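Local coordinates for protein response regulator (Xanthomonas campestris pv. campestris, PDB 3QYY) that probably acts, through its GGDEF domain, as a diguanylate cyclase, and binds cyclic di-GMP and magnesium at the active site, at residues D6-R9 with H10-F13; G78-G81 with A82-I86. All blocks are in the same frame, centred on the assembly; numbering follows the deposited sequence.

Contact 1 (D6-R9 with H10-F13); sequences DLKR and HALF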
ATOM      1  N   ASP B   6      -8.258  28.680  -8.455  1.00 45.54           N
ATOM      2  CA  ASP B   6      -6.810  28.408  -8.223  1.00 45.98           C
ATOM      3  C   ASP B   6      -6.591  27.645  -6.921  1.00 46.21           C
ATOM      4  O   ASP B   6      -5.949  26.594  -6.910  1.00 45.61           O
ATOM      5  CB  ASP B   6      -6.030  29.725  -8.187  1.00 46.02           C
ATOM      6  CG  ASP B   6      -6.005  30.424  -9.534  1.00 46.71           C
ATOM      7  OD1 ASP B   6      -5.553  31.588  -9.594  1.00 46.34           O
ATOM      8  OD2 ASP B   6      -6.432  29.807 -10.534  1.00 46.45           O
ATOM      9  N   LEU B   7      -7.126  28.178  -5.830  1.00 45.68           N
ATOM     10  CA  LEU B   7      -6.983  27.547  -4.524  1.00 46.74           C
ATOM     11  C   LEU B   7      -7.417  26.083  -4.546  1.00 46.97           C
ATOM     12  O   LEU B   7      -6.629  25.191  -4.227  1.00 45.48           O
ATOM     13  CB  LEU B   7      -7.800  28.314  -3.479  1.00 47.64           C
ATOM     14  CG  LEU B   7      -7.825  27.744  -2.059  1.00 48.30           C
ATOM     15  CD1 LEU B   7      -6.405  27.564  -1.545  1.00 49.01           C
ATOM     16  CD2 LEU B   7      -8.612  28.677  -1.154  1.00 48.54           C
ATOM     17  N   LYS B   8      -8.668  25.843  -4.925  1.00 47.88           N
ATOM     18  CA  LYS B   8      -9.222  24.491  -4.987  1.00 48.77           C
ATOM     19  C   LYS B   8      -8.364  23.497  -5.754  1.00 48.46           C
ATOM     20  O   LYS B   8      -8.111  22.392  -5.280  1.00 48.70           O
ATOM     21  CB  LYS B   8     -10.617  24.515  -5.617  1.00 49.83           C
ATOM     22  CG  LYS B   8     -11.754  24.846  -4.664  1.00 50.35           C
ATOM     23  CD  LYS B   8     -12.067  23.695  -3.705  1.00 50.37           C
ATOM     24  CE  LYS B   8     -11.072  23.607  -2.554  1.00 51.22           C
ATOM     25  NZ  LYS B   8     -11.477  22.583  -1.545  1.00 51.01           N
ATOM     26  N   ARG B   9      -7.931  23.887  -6.946  1.00 48.44           N
ATOM     27  CA  ARG B   9      -7.120  23.016  -7.786  1.00 48.08           C
ATOM     28  C   ARG B   9      -5.850  22.535  -7.093  1.00 46.44           C
ATOM     29  O   ARG B   9      -5.450  21.382  -7.250  1.00 47.39           O
ATOM     30  CB  ARG B   9      -6.785  23.734  -9.093  1.00 50.30           C
ATOM     31  CG  ARG B   9      -8.029  24.075  -9.899  1.00 53.44           C
ATOM     32  CD  ARG B   9      -7.729  24.939 -11.110  1.00 55.58           C
ATOM     33  NE  ARG B   9      -8.957  25.266 -11.829  1.00 58.05           N
ATOM     34  CZ  ARG B   9      -9.022  26.090 -12.871  1.00 59.06           C
ATOM     35  NH1 ARG B   9      -7.923  26.680 -13.324  1.00 59.44           N
ATOM     36  NH2 ARG B   9     -10.188  26.325 -13.458  1.00 59.00           N
ATOM     37  N   HIS B  10      -5.218  23.413  -6.324  1.00 43.23           N
ATOM     38  CA  HIS B  10      -4.005  23.039  -5.609  1.00 40.07           C
ATOM     39  C   HIS B  10      -4.360  22.259  -4.352  1.00 37.58           C
ATOM     40  O   HIS B  10      -3.536  21.524  -3.807  1.00 37.26           O
ATOM     41  CB  HIS B  10      -3.204  24.286  -5.239  1.00 40.44           C
ATOM     42  CG  HIS B  10      -2.723  25.059  -6.424  1.00 41.15           C
ATOM     43  ND1 HIS B  10      -1.955  24.492  -7.418  1.00 41.01           N
ATOM     44  CD2 HIS B  10      -2.908  26.351  -6.782  1.00 40.17           C
ATOM     45  CE1 HIS B  10      -1.689  25.400  -8.339  1.00 41.35           C
ATOM     46  NE2 HIS B  10      -2.257  26.537  -7.978  1.00 42.21           N
ATOM     47  N   ALA B  11      -5.596  22.417  -3.896  1.00 33.62           N
ATOM     48  CA  ALA B  11      -6.047  21.718  -2.700  1.00 30.90           C
ATOM     49  C   ALA B  11      -6.703  20.375  -3.011  1.00 26.98           C
ATOM     50  O   ALA B  11      -6.679  19.465  -2.184  1.00 26.40           O
ATOM     51  CB  ALA B  11      -7.020  22.598  -1.924  1.00 30.05           C
ATOM     52  N   LEU B  12      -7.275  20.243  -4.204  1.00 25.56           N
ATOM     53  CA  LEU B  12      -7.977  19.012  -4.565  1.00 23.93           C
ATOM     54  C   LEU B  12      -7.381  18.117  -5.641  1.00 23.19           C
ATOM     55  O   LEU B  12      -7.936  17.054  -5.922  1.00 19.63           O
ATOM     56  CB  LEU B  12      -9.422  19.343  -4.955  1.00 27.25           C
ATOM     57  CG  LEU B  12     -10.451  19.489  -3.827  1.00 29.62           C
ATOM     58  CD1 LEU B  12      -9.907  20.378  -2.732  1.00 33.54           C
ATOM     59  CD2 LEU B  12     -11.746  20.052  -4.393  1.00 31.51           C
ATOM     60  N   PHE B  13      -6.273  18.521  -6.253  1.00 21.21           N
ATOM     61  CA  PHE B  13      -5.695  17.686  -7.296  1.00 21.23           C
ATOM     62  C   PHE B  13      -4.277  17.197  -7.039  1.00 20.72           C
ATOM     63  O   PHE B  13      -3.469  17.885  -6.413  1.00 19.50           O
ATOM     64  CB  PHE B  13      -5.752  18.412  -8.646  1.00 23.56           C
ATOM     65  CG  PHE B  13      -7.149  18.577  -9.181  1.00 24.56           C
ATOM     66  CD1 PHE B  13      -8.000  19.544  -8.658  1.00 25.86           C
ATOM     67  CD2 PHE B  13      -7.620  17.744 -10.191  1.00 25.65           C
ATOM     68  CE1 PHE B  13      -9.304  19.682  -9.135  1.00 27.09           C
ATOM     69  CE2 PHE B  13      -8.923  17.873 -10.676  1.00 27.59           C
ATOM     70  CZ  PHE B  13      -9.765  18.844 -10.146  1.00 26.76           C
TER
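Lys8 and Leu12, one helical turn apart near the start of this GGDEF domain chain, illustrate how a short helix is held by its backbone and clad by its side chains. The backbone comes first. Ala11 N donates to Leu7 O (3.0 Å) in the plane of that carbonyl, and leans weakly on Lys8 O as well. The bond from Leu12 N to Lys8 O, nearly in line with the carbonyl, is modelled so short that its geometry is doubtful. Among the other weak bonds, His10 N is shared between Asp6 O and Leu7 O, and Phe13 N reaches Arg9 O at 3.1 Å just as Phe13 leaves helical geometry.

The apolar contact follows the same spacing. The Lys8 chain bends at chi2 (-73°) and chi3 (78°), which folds its aliphatic part back across the Leu12 branches at a slant. Its CD lies 3.7 Å from Leu12 CD2, whereas the closer approach of the chain end to CD1 is doubtful.

A third group sets side-chain carbons against carbonyl oxygens in van der Waals contact. Ala11 lays its CB 3.5 Å from Leu7 O. Phe13 presents the rim of its ring, with CD1 3.4 Å from Arg9 O near the ring plane, and His10 CD2 comes within 3.1 Å of Asp6 O at an oblique tilt.

This short helix lies at the surface of the domain. Ala11 O accepts a hydrogen bond from Asn21 ND2, Leu12 pairs through its backbone with Asn21, and Lys8 and Leu12 both rest on Gln27 of helix 22-38.

Contact 2 (G78-G81 with A82-I86); sequences GWLG and AQDWI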
ATOM      1  N   GLY B  78     -10.176   9.967 -20.798  1.00 30.66           N
ATOM      2  CA  GLY B  78     -10.576   9.750 -22.177  1.00 32.67           C
ATOM      3  C   GLY B  78     -11.959   9.148 -22.346  1.00 33.25           C
ATOM      4  O   GLY B  78     -12.512   9.164 -23.448  1.00 34.22           O
ATOM      5  N   TRP B  79     -12.525   8.603 -21.273  1.00 33.43           N
ATOM      6  CA  TRP B  79     -13.858   8.015 -21.360  1.00 32.06           C
ATOM      7  C   TRP B  79     -14.802   8.498 -20.266  1.00 32.56           C
ATOM      8  O   TRP B  79     -16.023   8.372 -20.386  1.00 31.36           O
ATOM      9  CB  TRP B  79     -13.788   6.477 -21.342  1.00 32.22           C
ATOM     10  CG  TRP B  79     -13.164   5.851 -20.116  1.00 31.30           C
ATOM     11  CD1 TRP B  79     -11.879   5.399 -19.987  1.00 30.29           C
ATOM     12  CD2 TRP B  79     -13.819   5.546 -18.874  1.00 31.08           C
ATOM     13  NE1 TRP B  79     -11.695   4.827 -18.749  1.00 29.10           N
ATOM     14  CE2 TRP B  79     -12.869   4.904 -18.045  1.00 31.64           C
ATOM     15  CE3 TRP B  79     -15.116   5.751 -18.383  1.00 31.54           C
ATOM     16  CZ2 TRP B  79     -13.176   4.464 -16.751  1.00 30.22           C
ATOM     17  CZ3 TRP B  79     -15.423   5.313 -17.093  1.00 31.84           C
ATOM     18  CH2 TRP B  79     -14.454   4.676 -16.294  1.00 32.44           C
ATOM     19  N   LEU B  80     -14.238   9.058 -19.200  1.00 30.62           N
ATOM     20  CA  LEU B  80     -15.048   9.551 -18.093  1.00 30.76           C
ATOM     21  C   LEU B  80     -16.032  10.619 -18.544  1.00 32.11           C
ATOM     22  O   LEU B  80     -15.729  11.428 -19.422  1.00 32.75           O
ATOM     23  CB  LEU B  80     -14.151  10.117 -16.987  1.00 28.63           C
ATOM     24  CG  LEU B  80     -13.384   9.089 -16.151  1.00 29.10           C
ATOM     25  CD1 LEU B  80     -12.423   9.804 -15.204  1.00 29.13           C
ATOM     26  CD2 LEU B  80     -14.373   8.237 -15.367  1.00 27.76           C
ATOM     27  N   GLY B  81     -17.213  10.612 -17.932  1.00 31.88           N
ATOM     28  CA  GLY B  81     -18.234  11.585 -18.268  1.00 32.85           C
ATOM     29  C   GLY B  81     -17.964  12.930 -17.622  1.00 33.39           C
ATOM     30  O   GLY B  81     -17.100  13.047 -16.755  1.00 33.29           O
ATOM     31  N   ALA B  82     -18.713  13.944 -18.042  1.00 33.60           N
ATOM     32  CA  ALA B  82     -18.554  15.297 -17.524  1.00 33.46           C
ATOM     33  C   ALA B  82     -18.778  15.402 -16.019  1.00 32.55           C
ATOM     34  O   ALA B  82     -18.272  16.321 -15.375  1.00 32.55           O
ATOM     35  CB  ALA B  82     -19.502  16.242 -18.254  1.00 35.40           C
ATOM     36  N   GLN B  83     -19.533  14.465 -15.456  1.00 30.57           N
ATOM     37  CA  GLN B  83     -19.812  14.494 -14.026  1.00 29.70           C
ATOM     38  C   GLN B  83     -19.095  13.376 -13.273  1.00 27.69           C
ATOM     39  O   GLN B  83     -19.209  13.264 -12.052  1.00 27.43           O
ATOM     40  CB  GLN B  83     -21.318  14.394 -13.784  1.00 34.00           C
ATOM     41  CG  GLN B  83     -21.746  14.981 -12.457  1.00 38.63           C
ATOM     42  CD  GLN B  83     -21.284  16.416 -12.301  1.00 41.12           C
ATOM     43  OE1 GLN B  83     -21.613  17.280 -13.117  1.00 42.20           O
ATOM     44  NE2 GLN B  83     -20.512  16.679 -11.251  1.00 42.13           N
ATOM     45  N   ASP B  84     -18.360  12.553 -14.009  1.00 24.43           N
ATOM     46  CA  ASP B  84     -17.620  11.451 -13.409  1.00 21.64           C
ATOM     47  C   ASP B  84     -16.278  11.985 -12.910  1.00 22.32           C
ATOM     48  O   ASP B  84     -15.941  13.149 -13.132  1.00 21.35           O
ATOM     49  CB  ASP B  84     -17.406  10.352 -14.448  1.00 21.47           C
ATOM     50  CG  ASP B  84     -18.717   9.821 -15.017  1.00 22.35           C
ATOM     51  OD1 ASP B  84     -18.681   9.163 -16.073  1.00 24.25           O
ATOM     52  OD2 ASP B  84     -19.782  10.053 -14.404  1.00 21.22           O
ATOM     53  N   TRP B  85     -15.506  11.148 -12.230  1.00 20.53           N
ATOM     54  CA  TRP B  85     -14.222  11.614 -11.733  1.00 17.93           C
ATOM     55  C   TRP B  85     -13.246  10.505 -11.405  1.00 18.07           C
ATOM     56  O   TRP B  85     -13.634   9.354 -11.213  1.00 15.77           O
ATOM     57  CB  TRP B  85     -14.421  12.485 -10.488  1.00 15.49           C
ATOM     58  CG  TRP B  85     -15.210  11.827  -9.384  1.00 17.46           C
ATOM     59  CD1 TRP B  85     -16.554  11.922  -9.166  1.00 17.79           C
ATOM     60  CD2 TRP B  85     -14.693  10.982  -8.347  1.00 15.71           C
ATOM     61  NE1 TRP B  85     -16.908  11.192  -8.055  1.00 18.27           N
ATOM     62  CE2 TRP B  85     -15.786  10.606  -7.532  1.00 16.62           C
ATOM     63  CE3 TRP B  85     -13.413  10.506  -8.025  1.00 15.09           C
ATOM     64  CZ2 TRP B  85     -15.637   9.774  -6.410  1.00 16.47           C
ATOM     65  CZ3 TRP B  85     -13.265   9.678  -6.910  1.00 14.04           C
ATOM     66  CH2 TRP B  85     -14.373   9.322  -6.117  1.00 16.19           C
ATOM     67  N   ILE B  86     -11.966  10.864 -11.367  1.00 16.32           N
ATOM     68  CA  ILE B  86     -10.925   9.918 -11.004  1.00 15.69           C
ATOM     69  C   ILE B  86     -10.007  10.611 -10.005  1.00 15.50           C
ATOM     70  O   ILE B  86      -9.610  11.766 -10.190  1.00 15.68           O
ATOM     71  CB  ILE B  86     -10.115   9.429 -12.233  1.00 17.87           C
ATOM     72  CG1 ILE B  86      -9.020   8.459 -11.772  1.00 17.49           C
ATOM     73  CG2 ILE B  86      -9.517  10.622 -12.990  1.00 19.54           C
ATOM     74  CD1 ILE B  86      -8.354   7.678 -12.899  1.00 15.49           C
TER
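Gly81 and Asp84 bracket a type I beta turn that carries the chain from the loop after helix 62-77 into strand 85-90, at one side of the GGDEF sheet. The turn is closed by two hydrogen bonds running in opposite senses between the same two residues. Asp84 N donates to Gly81 O (3.1 Å), approaching from well above the carbonyl plane. In return, Asp84 OD1 accepts Gly81 N at 2.8 Å, met 47° out of the carboxylate plane. With chi1 at -58°, the Asp84 carboxylate lies beside its own backbone N, which turns it back over Gly81.

Hydrophobic contact continues the join beyond the turn. Leu80 sends its two branches to different partners: CD2 lies 3.8 Å from Asp84 CB, while CD1 meets Ile86 CG2 at 3.7 Å, the two side chains crossing at about a right angle. The same CD2 also sits 3.5 Å above the ring plane of Trp79, toward the rim. Leu80 and Ile86 both touch Ile96 of strand 93-98, and Ile86 packs on helix 62-77 as well.

Asp84 OD2 is taken by His99 N, so each carboxylate oxygen meets a backbone N-H. Such a setting would tend to favour the ionised form and would fix the rotation of the group, tying the turn to the chain that follows strand 93-98.

In the fold
Contact 1 closes before contact 2 opens along the chain, and the two do not touch: their centres are about 18 Å apart and their nearest atoms about 6 Å. What relates them is helix 22-38 and the residues leading into it, which both contacts meet. From contact 2, Trp85 packs on Ala28 and Met29 and bonds to Ser32, while Ile86 makes a backbone bond to Leu20. The shared helix therefore links the start of the chain to 78-86, which turns into, and begins, strand 85-90, an outermost strand of the sheet within this chain. That strand goes on to Arg88 and Trp89, which bind cyclic di-GMP, and the Phe13 side chain is about 9 Å from that of Arg88.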